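PDB 6FFL: Maltose/maltodextrin transport permease homologue from Bdellovibrio bacteriovorus HD100, which probably takes up maltose and maltodextrins as an ABC transporter permease fused to a solute-binding domain, the part in this chain, which binds maltotriose. Local coordinates for residues 296-308 against 312-325. Numbering follows the deposited sequence.
Sequences STPVQLLFAEKVG and SNLQARESDIVKNN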
# COMPACT_ATOMS: atom_id res chain seq x y z
N SER A 296 18.91 -3.72 7.67
CA SER A 296 19.52 -4.68 8.58
C SER A 296 18.48 -5.19 9.57
O SER A 296 17.45 -4.56 9.82
CB SER A 296 20.71 -4.06 9.33
OG SER A 296 20.31 -3.10 10.30
N THR A 297 18.76 -6.36 10.14
CA THR A 297 17.77 -6.99 11.01
C THR A 297 17.48 -6.17 12.26
O THR A 297 16.30 -6.10 12.65
CB THR A 297 18.23 -8.42 11.33
OG1 THR A 297 17.96 -9.25 10.19
CG2 THR A 297 17.46 -9.01 12.55
N PRO A 298 18.45 -5.51 12.91
CA PRO A 298 18.09 -4.63 14.03
C PRO A 298 17.07 -3.56 13.66
O PRO A 298 16.15 -3.31 14.45
CB PRO A 298 19.44 -4.04 14.44
CG PRO A 298 20.40 -5.14 14.14
CD PRO A 298 19.91 -5.74 12.86
N VAL A 299 17.17 -2.95 12.47
CA VAL A 299 16.19 -1.94 12.08
C VAL A 299 14.85 -2.59 11.71
O VAL A 299 13.79 -2.07 12.06
CB VAL A 299 16.72 -1.08 10.92
CG1 VAL A 299 15.63 -0.13 10.43
CG2 VAL A 299 17.94 -0.29 11.38
N GLN A 300 14.89 -3.72 10.99
CA GLN A 300 13.64 -4.41 10.67
C GLN A 300 12.87 -4.79 11.93
O GLN A 300 11.64 -4.69 11.97
CB GLN A 300 13.93 -5.65 9.83
CG GLN A 300 14.53 -5.36 8.46
CD GLN A 300 14.32 -6.51 7.49
OE1 GLN A 300 13.48 -7.38 7.73
NE2 GLN A 300 15.06 -6.51 6.38
N LEU A 301 13.58 -5.25 12.95
CA LEU A 301 12.91 -5.64 14.19
C LEU A 301 12.47 -4.45 15.01
O LEU A 301 11.55 -4.58 15.83
CB LEU A 301 13.83 -6.55 15.01
CG LEU A 301 14.06 -7.95 14.41
CD1 LEU A 301 15.07 -8.75 15.25
CD2 LEU A 301 12.74 -8.71 14.26
N LEU A 302 13.10 -3.29 14.84
CA LEU A 302 12.58 -2.07 15.46
C LEU A 302 11.20 -1.74 14.90
O LEU A 302 10.26 -1.44 15.66
CB LEU A 302 13.55 -0.91 15.23
CG LEU A 302 13.18 0.43 15.87
CD1 LEU A 302 13.13 0.31 17.39
CD2 LEU A 302 14.19 1.48 15.43
N PHE A 303 11.05 -1.78 13.57
CA PHE A 303 9.74 -1.60 12.95
C PHE A 303 8.78 -2.70 13.39
O PHE A 303 7.63 -2.43 13.73
CB PHE A 303 9.85 -1.59 11.42
CG PHE A 303 10.32 -0.28 10.86
CD1 PHE A 303 9.43 0.76 10.68
CD2 PHE A 303 11.64 -0.10 10.49
CE1 PHE A 303 9.84 1.96 10.16
CE2 PHE A 303 12.07 1.10 9.97
CZ PHE A 303 11.16 2.14 9.81
N ALA A 304 9.25 -3.95 13.37
CA ALA A 304 8.38 -5.05 13.79
C ALA A 304 7.87 -4.83 15.22
O ALA A 304 6.70 -5.08 15.51
CB ALA A 304 9.13 -6.38 13.68
N GLU A 305 8.73 -4.31 16.10
CA GLU A 305 8.34 -4.13 17.49
C GLU A 305 7.40 -2.94 17.67
O GLU A 305 6.43 -3.02 18.44
CB GLU A 305 9.58 -3.95 18.35
CG GLU A 305 9.32 -3.64 19.82
CD GLU A 305 10.61 -3.48 20.60
OE1 GLU A 305 11.33 -2.48 20.38
OE2 GLU A 305 10.93 -4.37 21.42
N LYS A 306 7.65 -1.84 16.97
CA LYS A 306 6.92 -0.61 17.24
C LYS A 306 5.69 -0.41 16.37
O LYS A 306 4.72 0.22 16.83
CB LYS A 306 7.87 0.59 17.11
CG LYS A 306 9.06 0.47 18.08
CD LYS A 306 9.50 1.82 18.62
CE LYS A 306 10.53 1.64 19.73
NZ LYS A 306 10.91 2.94 20.34
N VAL A 307 5.66 -0.92 15.14
CA VAL A 307 4.49 -0.78 14.28
C VAL A 307 3.96 -2.11 13.76
O VAL A 307 3.01 -2.12 12.99
CB VAL A 307 4.74 0.21 13.12
CG1 VAL A 307 5.14 1.58 13.69
CG2 VAL A 307 5.79 -0.32 12.11
N GLY A 308 4.56 -3.23 14.17
CA GLY A 308 3.88 -4.50 14.09
C GLY A 308 3.94 -5.22 12.76
O GLY A 308 3.20 -6.20 12.58
N SER A 312 11.16 -8.39 6.23
CA SER A 312 11.51 -9.04 4.98
C SER A 312 12.64 -10.06 5.15
O SER A 312 12.73 -11.01 4.38
CB SER A 312 11.92 -7.99 3.95
OG SER A 312 13.00 -7.22 4.44
N ASN A 313 13.52 -9.85 6.14
CA ASN A 313 14.61 -10.79 6.36
C ASN A 313 14.07 -12.07 6.98
O ASN A 313 13.33 -12.02 7.96
CB ASN A 313 15.67 -10.15 7.25
CG ASN A 313 16.83 -11.08 7.53
OD1 ASN A 313 16.71 -12.00 8.33
ND2 ASN A 313 17.96 -10.86 6.86
N LEU A 314 14.43 -13.21 6.40
CA LEU A 314 13.82 -14.48 6.80
C LEU A 314 14.23 -14.88 8.20
O LEU A 314 13.38 -15.31 9.00
CB LEU A 314 14.17 -15.58 5.79
CG LEU A 314 13.67 -15.30 4.35
CD1 LEU A 314 14.12 -16.37 3.37
CD2 LEU A 314 12.14 -15.14 4.31
N GLN A 315 15.52 -14.76 8.55
CA GLN A 315 15.94 -15.12 9.90
C GLN A 315 15.36 -14.17 10.95
O GLN A 315 15.13 -14.59 12.09
CB GLN A 315 17.47 -15.15 10.01
CG GLN A 315 18.00 -15.78 11.33
CD GLN A 315 17.49 -17.20 11.58
OE1 GLN A 315 17.19 -17.95 10.66
NE2 GLN A 315 17.41 -17.58 12.86
N ALA A 316 15.13 -12.91 10.60
CA ALA A 316 14.56 -11.97 11.57
C ALA A 316 13.17 -12.40 12.03
O ALA A 316 12.74 -12.03 13.13
CB ALA A 316 14.48 -10.56 10.97
N ARG A 317 12.46 -13.18 11.21
CA ARG A 317 11.13 -13.65 11.56
C ARG A 317 11.15 -14.68 12.68
O ARG A 317 10.07 -15.02 13.19
CB ARG A 317 10.45 -14.24 10.33
CG ARG A 317 10.21 -13.22 9.21
CD ARG A 317 9.59 -13.86 8.00
NE ARG A 317 9.32 -12.86 6.97
CZ ARG A 317 8.83 -13.14 5.76
NH1 ARG A 317 8.56 -14.39 5.43
NH2 ARG A 317 8.61 -12.15 4.90
N GLU A 318 12.32 -15.19 13.06
CA GLU A 318 12.40 -16.10 14.20
C GLU A 318 12.45 -15.37 15.54
O GLU A 318 12.44 -16.02 16.59
CB GLU A 318 13.62 -17.02 14.05
CG GLU A 318 13.61 -17.86 12.77
CD GLU A 318 12.46 -18.88 12.73
OE1 GLU A 318 12.33 -19.57 11.70
OE2 GLU A 318 11.71 -18.99 13.72
N SER A 319 12.47 -14.04 15.52
CA SER A 319 12.48 -13.25 16.74
C SER A 319 11.16 -13.38 17.50
O SER A 319 10.08 -13.50 16.91
CB SER A 319 12.73 -11.77 16.41
OG SER A 319 12.61 -10.95 17.55
N ASP A 320 11.26 -13.34 18.84
CA ASP A 320 10.08 -13.24 19.69
C ASP A 320 9.21 -12.06 19.32
O ASP A 320 7.98 -12.10 19.50
CB ASP A 320 10.50 -13.11 21.15
CG ASP A 320 10.77 -14.44 21.81
OD1 ASP A 320 11.31 -14.44 22.93
OD2 ASP A 320 10.46 -15.48 21.18
N ILE A 321 9.82 -10.97 18.84
CA ILE A 321 9.06 -9.79 18.44
C ILE A 321 8.04 -10.15 17.37
O ILE A 321 6.90 -9.68 17.39
CB ILE A 321 10.04 -8.71 17.96
CG1 ILE A 321 10.91 -8.21 19.12
CG2 ILE A 321 9.29 -7.57 17.28
CD1 ILE A 321 12.02 -7.25 18.69
N VAL A 322 8.44 -11.01 16.43
CA VAL A 322 7.56 -11.45 15.35
C VAL A 322 6.62 -12.54 15.83
O VAL A 322 5.41 -12.48 15.60
CB VAL A 322 8.42 -11.91 14.16
CG1 VAL A 322 7.55 -12.50 13.06
CG2 VAL A 322 9.22 -10.73 13.62
N LYS A 323 7.17 -13.56 16.50
CA LYS A 323 6.37 -14.72 16.89
C LYS A 323 5.27 -14.35 17.87
O LYS A 323 4.20 -14.97 17.86
CB LYS A 323 7.26 -15.80 17.51
CG LYS A 323 8.18 -16.52 16.52
CD LYS A 323 9.05 -17.51 17.26
CE LYS A 323 9.84 -18.39 16.32
NZ LYS A 323 10.84 -19.21 17.08
N ASN A 324 5.49 -13.34 18.71
CA ASN A 324 4.52 -12.97 19.75
C ASN A 324 3.54 -11.89 19.31
O ASN A 324 2.73 -11.45 20.12
CB ASN A 324 5.24 -12.49 21.01
CG ASN A 324 5.98 -13.60 21.71
OD1 ASN A 324 5.74 -14.78 21.44
ND2 ASN A 324 6.88 -13.24 22.62
N ASN A 325 3.62 -11.44 18.07
CA ASN A 325 2.72 -10.41 17.57
C ASN A 325 1.39 -11.06 17.24
O ASN A 325 1.33 -11.92 16.35
CB ASN A 325 3.35 -9.75 16.35
CG ASN A 325 2.46 -8.68 15.70
OD1 ASN A 325 1.26 -8.56 15.99
ND2 ASN A 325 3.07 -7.90 14.81
O HOH W 1 6.01 -7.63 14.63
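Helix 297-307 runs alongside segment 312-325, with CA atoms 6.0 Å apart at T297 and A316 and 5.8 Å apart at E305 and I321. L301 sits in the middle. L301 CD2 lies 3.7 Å from S319 CB and also meets the CB of A316 and CG2 of V322. I321 lies alongside the next turn. I321 CG2, anti to the backbone N, rests on the helix backbone at E305 and 3.8 Å from A304 CB. The other branch carries CD1 to the L301 carbonyl and the E305 side chain. In this solute-binding domain, of the type 2 periplasmic-binding-protein fold by family, the chain comes back through strand 310-311 and then advances in the same general direction as the helix. P311 of that strand touches Q300, A316 and V322. L302 and F303 pack the helix's far side on helix 13-29. Near the helix start, Q300 reaches out on an extended chain. Q300 OE1 accepts from N313 N at 2.9 Å, nearly straight at 171°, on a lone pair in the carbonyl plane. NE2 of Q300 bonds to the T295 carbonyl, so both ends of the amide are held. N313 turns its own OD1 to A316 N in an Asx motif. The T297 side chain crosses that of N313 at about a right angle, with T297 OG1 3.4 Å from N313 CG. At the far end, N325 ND2 makes a weak bond to G308 O (2.8 Å, 124°). A water links that same ND2 to A304 O, while N325 OD1 caps L327 N.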